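PDB 2OKX: rhamnosidase B from Bacillus sp., which hydrolyses terminal alpha-L-rhamnose residues from rhamnosides as a family 78 glycoside hydrolase, probably with inversion at the anomeric carbon. Local coordinates for residues V230-S233 with V234-N238; R554-T557 with R558-E562; T594-V597 with E598-N602; K658-L661 with T662-E666. All blocks are in the same frame, centred on the assembly; numbering follows the deposited sequence. Where two conformers were deposited one is given.

Interaction 1 (V230-S233 with V234-N238); sequences VPES and VNHAN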
loop_
_atom_site.group_PDB
_atom_site.type_symbol
_atom_site.label_atom_id
_atom_site.label_comp_id
_atom_site.label_asym_id
_atom_site.label_seq_id
_atom_site.Cartn_x
_atom_site.Cartn_y
_atom_site.Cartn_z
ATOM N N VAL A 230 -6.630 -22.191 8.358
ATOM C CA VAL A 230 -5.948 -21.903 9.618
ATOM C C VAL A 230 -6.733 -20.798 10.316
ATOM O O VAL A 230 -6.349 -19.631 10.281
ATOM C CB VAL A 230 -4.496 -21.423 9.387
ATOM C CG1 VAL A 230 -3.788 -21.243 10.724
ATOM C CG2 VAL A 230 -3.746 -22.418 8.523
ATOM N N PRO A 231 -7.852 -21.160 10.959
ATOM C CA PRO A 231 -8.736 -20.235 11.677
ATOM C C PRO A 231 -8.072 -19.204 12.586
ATOM O O PRO A 231 -8.526 -18.064 12.672
ATOM C CB PRO A 231 -9.655 -21.179 12.445
ATOM C CG PRO A 231 -9.792 -22.321 11.502
ATOM C CD PRO A 231 -8.358 -22.540 11.069
ATOM N N GLU A 232 -7.000 -19.595 13.262
ATOM C CA GLU A 232 -6.325 -18.673 14.164
ATOM C C GLU A 232 -5.539 -17.581 13.427
ATOM O O GLU A 232 -5.140 -16.596 14.033
ATOM C CB GLU A 232 -5.400 -19.454 15.104
ATOM C CG GLU A 232 -4.960 -18.682 16.339
ATOM C CD GLU A 232 -3.786 -17.754 16.079
ATOM O OE1 GLU A 232 -3.550 -16.848 16.911
ATOM O OE2 GLU A 232 -3.095 -17.936 15.051
ATOM N N SER A 233 -5.333 -17.751 12.123
ATOM C CA SER A 233 -4.577 -16.774 11.337
ATOM C C SER A 233 -5.243 -15.400 11.272
ATOM O O SER A 233 -4.625 -14.434 10.829
ATOM C CB SER A 233 -4.340 -17.297 9.917
ATOM O OG SER A 233 -5.549 -17.373 9.186
ATOM N N VAL A 234 -6.496 -15.310 11.715
ATOM C CA VAL A 234 -7.216 -14.033 11.712
ATOM C C VAL A 234 -6.606 -13.057 12.717
ATOM O O VAL A 234 -6.787 -11.841 12.610
ATOM C CB VAL A 234 -8.709 -14.214 12.088
ATOM C CG1 VAL A 234 -9.411 -15.090 11.062
ATOM C CG2 VAL A 234 -8.822 -14.814 13.493
ATOM N N ASN A 235 -5.876 -13.590 13.690
ATOM C CA ASN A 235 -5.277 -12.760 14.727
ATOM C C ASN A 235 -3.909 -12.160 14.418
ATOM O O ASN A 235 -3.356 -11.428 15.237
ATOM C CB ASN A 235 -5.219 -13.549 16.036
ATOM C CG ASN A 235 -6.595 -13.967 16.512
ATOM O OD1 ASN A 235 -7.475 -13.129 16.712
ATOM N ND2 ASN A 235 -6.792 -15.267 16.688
ATOM N N HIS A 236 -3.357 -12.461 13.248
ATOM C CA HIS A 236 -2.060 -11.903 12.877
ATOM C C HIS A 236 -1.968 -11.775 11.365
ATOM O O HIS A 236 -2.845 -12.244 10.645
ATOM C CB HIS A 236 -0.916 -12.788 13.384
ATOM C CG HIS A 236 -0.842 -14.119 12.707
ATOM N ND1 HIS A 236 -1.383 -15.264 13.252
ATOM C CD2 HIS A 236 -0.322 -14.480 11.511
ATOM C CE1 HIS A 236 -1.200 -16.273 12.419
ATOM N NE2 HIS A 236 -0.559 -15.825 11.355
ATOM N N ALA A 237 -0.900 -11.143 10.885
ATOM C CA ALA A 237 -0.717 -10.956 9.453
ATOM C C ALA A 237 0.579 -11.584 8.966
ATOM O O ALA A 237 1.184 -11.108 8.005
ATOM C CB ALA A 237 -0.744 -9.470 9.109
ATOM N N ASN A 238 1.019 -12.638 9.646
ATOM C CA ASN A 238 2.227 -13.340 9.242
ATOM C C ASN A 238 1.816 -14.385 8.222
ATOM O O ASN A 238 0.673 -14.838 8.213
ATOM C CB ASN A 238 2.881 -14.057 10.427
ATOM C CG ASN A 238 3.354 -13.107 11.497
ATOM O OD1 ASN A 238 4.055 -12.132 11.215
ATOM N ND2 ASN A 238 2.990 -13.394 12.743
#
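Glu-232 and Asn-235 meet on a single turn of 3-10 helix, residues 231-235, in the loop that leads from helix 225-229 to strand 240-252 within the D2 region of the rhamnosidase. The backbone bonds follow the i to i+3 pattern of that helix. Asn-235 N donates to Glu-232 O at 3.1 Å, a nearly straight bond (169° at the hydrogen). One residue on, the bond from His-236 N to Ser-233 O is weak, at 3.4 Å, and beyond it the chain leaves the 3-10 turn. Side-chain polar approaches are looser. The Glu-232 chain starts anti to its own N and bends at chi2 (-82°), which swings the carboxylate across the turn toward Asn-235 and His-236. There OE1 of Glu-232 lies 3.6 Å from ND2 of Asn-235, while OE2 comes in at the edge of the His-236 ring, 3.6 Å from CE1. The amide of Asn-235 has its stronger partner elsewhere, OD1 accepting from Arg-106. Ser-233 OG is bonded to Asn-227 of the preceding helix. Arg-226 of the same helix bonds to the carbonyls of His-236 and Asn-238, tying the segment after the turn to helix 225-229 as well. Van der Waals contact completes the set: both methyls of Val-234 rest against the carbonyl oxygen of Pro-231, and the imidazole of His-236 lies over the Ser-233 backbone, with Ser-233 O above one ring face and CE1 of His-236 3.6 Å from Ser-233 CA.

Interaction 2 (R554-T557 with R558-E562); sequences RHTT and RLCME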
loop_
_atom_site.group_PDB
_atom_site.type_symbol
_atom_site.label_atom_id
_atom_site.label_comp_id
_atom_site.label_asym_id
_atom_site.label_seq_id
_atom_site.Cartn_x
_atom_site.Cartn_y
_atom_site.Cartn_z
ATOM N N ARG A 554 6.637 13.735 -8.747
ATOM C CA ARG A 554 5.874 14.539 -7.798
ATOM C C ARG A 554 4.506 13.885 -7.564
ATOM O O ARG A 554 4.042 13.775 -6.428
ATOM C CB ARG A 554 5.688 15.955 -8.359
ATOM C CG ARG A 554 5.226 17.015 -7.358
ATOM C CD ARG A 554 3.803 17.501 -7.625
ATOM N NE ARG A 554 3.572 17.966 -8.998
ATOM C CZ ARG A 554 3.758 19.207 -9.446
ATOM N NH1 ARG A 554 3.502 19.487 -10.718
ATOM N NH2 ARG A 554 4.187 20.172 -8.643
ATOM N N HIS A 555 3.858 13.455 -8.641
ATOM C CA HIS A 555 2.544 12.834 -8.508
ATOM C C HIS A 555 2.615 11.528 -7.714
ATOM O O HIS A 555 1.752 11.249 -6.884
ATOM C CB HIS A 555 1.929 12.573 -9.885
ATOM C CG HIS A 555 0.486 12.186 -9.825
ATOM N ND1 HIS A 555 -0.463 12.961 -9.194
ATOM C CD2 HIS A 555 -0.169 11.098 -10.295
ATOM C CE1 HIS A 555 -1.640 12.366 -9.275
ATOM N NE2 HIS A 555 -1.488 11.235 -9.940
ATOM N N THR A 556 3.649 10.733 -7.965
ATOM C CA THR A 556 3.818 9.464 -7.261
ATOM C C THR A 556 3.936 9.709 -5.754
ATOM O O THR A 556 3.336 9.006 -4.942
ATOM C CB THR A 556 5.093 8.734 -7.722
ATOM O OG1 THR A 556 5.055 8.554 -9.141
ATOM C CG2 THR A 556 5.204 7.368 -7.037
ATOM N N THR A 557 4.725 10.713 -5.395
ATOM C CA THR A 557 4.947 11.055 -3.994
ATOM C C THR A 557 3.645 11.481 -3.331
ATOM O O THR A 557 3.348 11.067 -2.216
ATOM C CB THR A 557 5.995 12.175 -3.883
ATOM O OG1 THR A 557 7.196 11.745 -4.536
ATOM C CG2 THR A 557 6.303 12.491 -2.413
ATOM N N ARG A 558 2.871 12.303 -4.027
ATOM C CA ARG A 558 1.586 12.769 -3.520
ATOM C C ARG A 558 0.677 11.585 -3.181
ATOM O O ARG A 558 0.126 11.509 -2.082
ATOM C CB ARG A 558 0.927 13.668 -4.572
ATOM C CG ARG A 558 -0.425 14.257 -4.206
ATOM C CD ARG A 558 -0.697 15.463 -5.101
ATOM N NE ARG A 558 -0.353 15.184 -6.495
ATOM C CZ ARG A 558 0.024 16.109 -7.374
ATOM N NH1 ARG A 558 0.108 17.380 -7.002
ATOM N NH2 ARG A 558 0.328 15.765 -8.619
ATOM N N LEU A 559 0.532 10.657 -4.123
ATOM C CA LEU A 559 -0.341 9.504 -3.922
ATOM C C LEU A 559 0.151 8.512 -2.874
ATOM O O LEU A 559 -0.624 7.688 -2.380
ATOM C CB LEU A 559 -0.567 8.772 -5.248
ATOM C CG LEU A 559 -1.211 9.556 -6.391
ATOM C CD1 LEU A 559 -1.482 8.588 -7.532
ATOM C CD2 LEU A 559 -2.512 10.223 -5.936
ATOM N N CYS A 560 1.434 8.582 -2.540
ATOM C CA CYS A 560 2.002 7.692 -1.541
ATOM C C CYS A 560 2.130 8.388 -0.195
ATOM O O CYS A 560 2.914 7.972 0.657
ATOM C CB CYS A 560 3.367 7.175 -1.992
ATOM S SG CYS A 560 3.252 6.006 -3.363
ATOM N N MET A 561 1.364 9.461 -0.022
ATOM C CA MET A 561 1.347 10.201 1.231
ATOM C C MET A 561 -0.089 10.210 1.748
ATOM O O MET A 561 -0.927 10.976 1.268
ATOM C CB MET A 561 1.851 11.637 1.028
ATOM C CG MET A 561 3.361 11.746 0.834
ATOM S SD MET A 561 3.947 13.414 0.417
ATOM C CE MET A 561 3.904 14.220 2.025
ATOM N N GLU A 562 -0.373 9.323 2.699
ATOM C CA GLU A 562 -1.697 9.229 3.315
ATOM C C GLU A 562 -1.486 9.754 4.732
ATOM O O GLU A 562 -0.851 10.791 4.912
ATOM C CB GLU A 562 -2.165 7.768 3.357
ATOM C CG GLU A 562 -2.236 7.092 1.987
ATOM C CD GLU A 562 -2.803 5.682 2.042
ATOM O OE1 GLU A 562 -2.852 5.029 0.979
ATOM O OE2 GLU A 562 -3.198 5.223 3.140
#
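His-555 and Arg-558 both send CG anti to the backbone N (chi1 -169° and -180°), and a bend at chi3 of Arg-558 (44°) folds its guanidinium back onto the histidine one turn earlier. In the conformer described, one of two deposited for Arg-558, its NH2 donates to ND1 of His-555 at 3.0 Å, close to both the ring and the guanidinium planes, although those planes are turned steeply against each other. NE of the same arginine adds a weak second bond to ND1. The nitrogen on the far side of the imidazole, NE2, is bonded to the carbonyl of Glu-446, so both ring nitrogens have partners, which would fix the rotation of the ring. Leu-559 covers one face in a CH-pi contact, its CG 4.1 Å from the ring centroid. All this lies on the last turns of helix 544-559 in the six-hairpin glycosidase, or alpha-barrel, domain, where a glycerol rests about 3 Å from the His-555 side chain. Arg-554 runs alongside Arg-558, and its CD packs over the guanidinium face at 3.7 Å from NH1. Salt bridges to Glu-551 from Arg-554 and to Glu-535 from Arg-558 would offset the like charges. At the helix end Cys-560 N makes two weak bonds, to Thr-556 O and Thr-557 O. Met-561 lies beside Thr-557, SD 3.8 Å from CG2, against helix 577-590.

Interaction 3 (T594-V597 with E598-N602); sequences TEIV and ERCLN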
loop_
_atom_site.group_PDB
_atom_site.type_symbol
_atom_site.label_atom_id
_atom_site.label_comp_id
_atom_site.label_asym_id
_atom_site.label_seq_id
_atom_site.Cartn_x
_atom_site.Cartn_y
_atom_site.Cartn_z
ATOM N N THR A 594 6.656 18.225 6.954
ATOM C CA THR A 594 7.515 17.621 7.965
ATOM C C THR A 594 6.778 16.782 9.004
ATOM O O THR A 594 7.312 15.784 9.483
ATOM C CB THR A 594 8.329 18.699 8.714
ATOM O OG1 THR A 594 7.434 19.663 9.273
ATOM C CG2 THR A 594 9.293 19.398 7.765
ATOM N N GLU A 595 5.557 17.173 9.352
ATOM C CA GLU A 595 4.816 16.431 10.365
ATOM C C GLU A 595 4.586 14.970 10.007
ATOM O O GLU A 595 4.677 14.103 10.870
ATOM C CB GLU A 595 3.484 17.122 10.677
ATOM C CG GLU A 595 3.652 18.464 11.383
ATOM C CD GLU A 595 2.361 18.977 11.996
ATOM O OE1 GLU A 595 2.355 20.121 12.497
ATOM O OE2 GLU A 595 1.354 18.237 11.987
ATOM N N ILE A 596 4.302 14.691 8.738
ATOM C CA ILE A 596 4.083 13.315 8.324
ATOM C C ILE A 596 5.370 12.507 8.503
ATOM O O ILE A 596 5.334 11.338 8.870
ATOM C CB ILE A 596 3.611 13.242 6.847
ATOM C CG1 ILE A 596 3.404 11.783 6.435
ATOM C CG2 ILE A 596 4.625 13.928 5.938
ATOM C CD1 ILE A 596 2.863 11.607 5.015
ATOM N N VAL A 597 6.513 13.134 8.255
ATOM C CA VAL A 597 7.781 12.437 8.401
ATOM C C VAL A 597 8.021 12.054 9.863
ATOM O O VAL A 597 8.325 10.899 10.158
ATOM C CB VAL A 597 8.963 13.298 7.902
ATOM C CG1 VAL A 597 10.260 12.537 8.077
ATOM C CG2 VAL A 597 8.754 13.672 6.430
ATOM N N GLU A 598 7.878 13.008 10.778
ATOM C CA GLU A 598 8.099 12.691 12.184
ATOM C C GLU A 598 7.105 11.641 12.673
ATOM O O GLU A 598 7.471 10.736 13.427
ATOM C CB GLU A 598 8.001 13.937 13.068
ATOM C CG GLU A 598 8.296 13.605 14.529
ATOM C CD GLU A 598 8.395 14.814 15.431
ATOM O OE1 GLU A 598 8.404 14.614 16.662
ATOM O OE2 GLU A 598 8.470 15.953 14.921
ATOM N N ARG A 599 5.852 11.757 12.246
ATOM C CA ARG A 599 4.833 10.787 12.645
ATOM C C ARG A 599 5.286 9.382 12.272
ATOM O O ARG A 599 5.183 8.458 13.070
ATOM C CB ARG A 599 3.490 11.090 11.966
ATOM C CG ARG A 599 2.484 9.942 12.065
ATOM C CD ARG A 599 1.121 10.294 11.484
ATOM N NE ARG A 599 0.359 9.086 11.170
ATOM C CZ ARG A 599 -0.110 8.229 12.074
ATOM N NH1 ARG A 599 0.092 8.448 13.369
ATOM N NH2 ARG A 599 -0.751 7.135 11.676
ATOM N N CYS A 600 5.798 9.226 11.057
ATOM C CA CYS A 600 6.258 7.922 10.600
ATOM C C CYS A 600 7.467 7.427 11.382
ATOM O O CYS A 600 7.520 6.260 11.773
ATOM C CB CYS A 600 6.586 7.970 9.105
ATOM S SG CYS A 600 5.110 8.165 8.067
ATOM N N LEU A 601 8.436 8.310 11.603
ATOM C CA LEU A 601 9.635 7.937 12.342
ATOM C C LEU A 601 9.284 7.507 13.768
ATOM O O LEU A 601 9.891 6.584 14.310
ATOM C CB LEU A 601 10.622 9.107 12.376
ATOM C CG LEU A 601 11.131 9.614 11.022
ATOM C CD1 LEU A 601 12.071 10.788 11.240
ATOM C CD2 LEU A 601 11.839 8.498 10.275
ATOM N N ASN A 602 8.301 8.174 14.366
ATOM C CA ASN A 602 7.875 7.865 15.730
ATOM C C ASN A 602 7.115 6.543 15.853
ATOM O O ASN A 602 7.081 5.946 16.927
ATOM C CB ASN A 602 7.003 9.000 16.287
ATOM C CG ASN A 602 7.808 10.235 16.667
ATOM O OD1 ASN A 602 7.260 11.331 16.794
ATOM N ND2 ASN A 602 9.109 10.059 16.862
#
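Val-597 and Leu-601 lie side by side along one flank of the short helix 595-603, one turn apart and pointing the same way. Leu-601 CB starts the row at 3.7 Å from the carbonyl oxygen of Val-597. Its CG comes closer to that oxygen, 3.2 Å, since with chi1 at -60° the branch lies anti to its own carbonyl carbon and leans back over the preceding turn. CD1 then goes on to meet Val-597 CG1 at 4.0 Å, methyl against methyl. The same oxygen accepts the backbone N of Leu-601 at 3.0 Å. On another flank, Cys-600 SG packs against CG1 of Ile-596 at 4.3 Å. The charged ends of Glu-598 and Arg-599 find partners elsewhere in the protein: the former bridges to Arg-652, the latter to Asp-194 and Asp-563, with its cation also against Phe-72. The helix belongs to the alpha-helical glycosidase domain. There Val-597 is wedged against helix 577-590 and Tyr-640 of helix 627-644, and Leu-601 reaches both Tyr-640 and Phe-649 of helix 647-665.

Interaction 4 (K658-L661 with T662-E666); sequences KHTL and THYLE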
loop_
_atom_site.group_PDB
_atom_site.type_symbol
_atom_site.label_atom_id
_atom_site.label_comp_id
_atom_site.label_asym_id
_atom_site.label_seq_id
_atom_site.Cartn_x
_atom_site.Cartn_y
_atom_site.Cartn_z
ATOM N N LYS A 658 19.661 3.931 19.592
ATOM C CA LYS A 658 20.722 3.238 20.316
ATOM C C LYS A 658 20.292 1.800 20.607
ATOM O O LYS A 658 21.053 0.852 20.403
ATOM C CB LYS A 658 21.003 3.980 21.625
ATOM C CG LYS A 658 22.105 3.391 22.486
ATOM C CD LYS A 658 22.280 4.225 23.751
ATOM C CE LYS A 658 23.390 3.682 24.631
ATOM N NZ LYS A 658 24.694 3.668 23.916
ATOM N N HIS A 659 19.056 1.659 21.073
ATOM C CA HIS A 659 18.487 0.360 21.408
ATOM C C HIS A 659 18.576 -0.665 20.275
ATOM O O HIS A 659 19.058 -1.778 20.477
ATOM C CB HIS A 659 17.026 0.534 21.830
ATOM C CG HIS A 659 16.317 -0.753 22.110
ATOM N ND1 HIS A 659 16.670 -1.589 23.149
ATOM C CD2 HIS A 659 15.281 -1.355 21.479
ATOM C CE1 HIS A 659 15.882 -2.650 23.145
ATOM N NE2 HIS A 659 15.030 -2.532 22.142
ATOM N N THR A 660 18.116 -0.293 19.083
ATOM C CA THR A 660 18.142 -1.223 17.961
ATOM C C THR A 660 19.555 -1.522 17.460
ATOM O O THR A 660 19.864 -2.665 17.112
ATOM C CB THR A 660 17.264 -0.715 16.785
ATOM O OG1 THR A 660 17.079 -1.779 15.843
ATOM C CG2 THR A 660 17.919 0.470 16.085
ATOM N N LEU A 661 20.419 -0.510 17.425
ATOM C CA LEU A 661 21.789 -0.729 16.972
ATOM C C LEU A 661 22.516 -1.680 17.917
ATOM O O LEU A 661 23.313 -2.512 17.483
ATOM C CB LEU A 661 22.553 0.594 16.884
ATOM C CG LEU A 661 22.251 1.451 15.651
ATOM C CD1 LEU A 661 23.051 2.748 15.717
ATOM C CD2 LEU A 661 22.604 0.667 14.392
ATOM N N THR A 662 22.234 -1.554 19.208
ATOM C CA THR A 662 22.852 -2.415 20.208
ATOM C C THR A 662 22.542 -3.873 19.887
ATOM O O THR A 662 23.427 -4.729 19.924
ATOM C CB THR A 662 22.333 -2.089 21.624
ATOM O OG1 THR A 662 22.766 -0.776 21.999
ATOM C CG2 THR A 662 22.853 -3.109 22.638
ATOM N N HIS A 663 21.285 -4.153 19.554
ATOM C CA HIS A 663 20.892 -5.518 19.234
ATOM C C HIS A 663 21.394 -6.018 17.883
ATOM O O HIS A 663 21.610 -7.218 17.710
ATOM C CB HIS A 663 19.376 -5.670 19.345
ATOM C CG HIS A 663 18.879 -5.630 20.756
ATOM N ND1 HIS A 663 18.799 -4.464 21.485
ATOM C CD2 HIS A 663 18.495 -6.624 21.592
ATOM C CE1 HIS A 663 18.389 -4.740 22.710
ATOM N NE2 HIS A 663 18.197 -6.043 22.803
ATOM N N TYR A 664 21.588 -5.122 16.922
ATOM C CA TYR A 664 22.102 -5.559 15.629
ATOM C C TYR A 664 23.557 -5.995 15.789
ATOM O O TYR A 664 24.016 -6.929 15.126
ATOM C CB TYR A 664 22.004 -4.444 14.579
ATOM C CG TYR A 664 20.680 -4.431 13.842
ATOM C CD1 TYR A 664 19.635 -3.610 14.256
ATOM C CD2 TYR A 664 20.460 -5.283 12.757
ATOM C CE1 TYR A 664 18.396 -3.639 13.611
ATOM C CE2 TYR A 664 19.228 -5.319 12.106
ATOM C CZ TYR A 664 18.201 -4.496 12.539
ATOM O OH TYR A 664 16.975 -4.543 11.908
ATOM N N LEU A 665 24.274 -5.316 16.680
ATOM C CA LEU A 665 25.677 -5.631 16.940
ATOM C C LEU A 665 25.838 -7.024 17.548
ATOM O O LEU A 665 26.849 -7.695 17.325
ATOM C CB LEU A 665 26.289 -4.584 17.876
ATOM C CG LEU A 665 26.580 -3.215 17.260
ATOM C CD1 LEU A 665 27.093 -2.255 18.328
ATOM C CD2 LEU A 665 27.606 -3.376 16.150
ATOM N N GLU A 666 24.841 -7.457 18.312
ATOM C CA GLU A 666 24.890 -8.776 18.935
ATOM C C GLU A 666 24.809 -9.872 17.878
ATOM O O GLU A 666 25.078 -11.037 18.160
ATOM C CB GLU A 666 23.744 -8.936 19.936
ATOM C CG GLU A 666 23.776 -7.939 21.084
ATOM C CD GLU A 666 22.565 -8.055 21.986
ATOM O OE1 GLU A 666 22.426 -7.231 22.914
ATOM O OE2 GLU A 666 21.746 -8.973 21.765
#
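His-663 turns its imidazole back on the previous turn of helix 647-665, where ND1 donates to the carbonyl oxygen of His-659 at 2.9 Å. The bond is straight, 169° at the hydrogen, and the acceptor lies in the plane of the His-663 ring. The backbone N of His-663 reaches the same oxygen only weakly. Held this way, the ring presents its edge to the face of His-659 in an offset edge-to-face pair, with planes 61° apart and the two CE1 atoms of His-659 and His-663 separated by 3.3 Å. A second side-chain bond grips the helix backbone at Thr-662. With chi1 at -66°, its OG1 stands beside its own N, and both donate to Lys-658 O, OG1 from above the carbonyl plane at 2.9 Å. Thr-660 touches the edge of the Tyr-664 ring, its OG1 3.2 Å from CE1. Both hydroxyls are anchored farther out, Thr-660 OG1 on the carbonyl of Pro-612 and Tyr-664 OH on that of Leu-613, which ties this side of the helix to one loop. Pro-612 also packs against both histidines. On another side Leu-661 and Leu-665 pack on Leu-706 of helix 696-715 and Phe-725 of helix 723-739, while Thr-660 and Leu-661 meet Ile-634 of helix 627-644. Such helix-on-helix packing builds the alpha barrel of the six-hairpin glycosidases.

Overall arrangement
Along the chain the four contacts come in numerical order. Interaction 1 stands apart in the D2 region, its centre about 30 Å from each of the others, though Asn-238 and Ala-237 bond to Ser-623 and Ala-621 of the glycosidase domain. Interactions 2, 3 and 4 all belong to that alpha-helical domain. Interactions 2 and 3, with centres 15 Å apart, touch directly where Met-561 and Glu-562 pack on Ile-596, and both lean on helix 577-590. Interactions 3 and 4, centres 22 Å apart, are joined through helices 627-644 and 647-665. Interaction 1 thus lies where the D2 region meets the glycosidase domain, whereas the other three lie on helices of that domain.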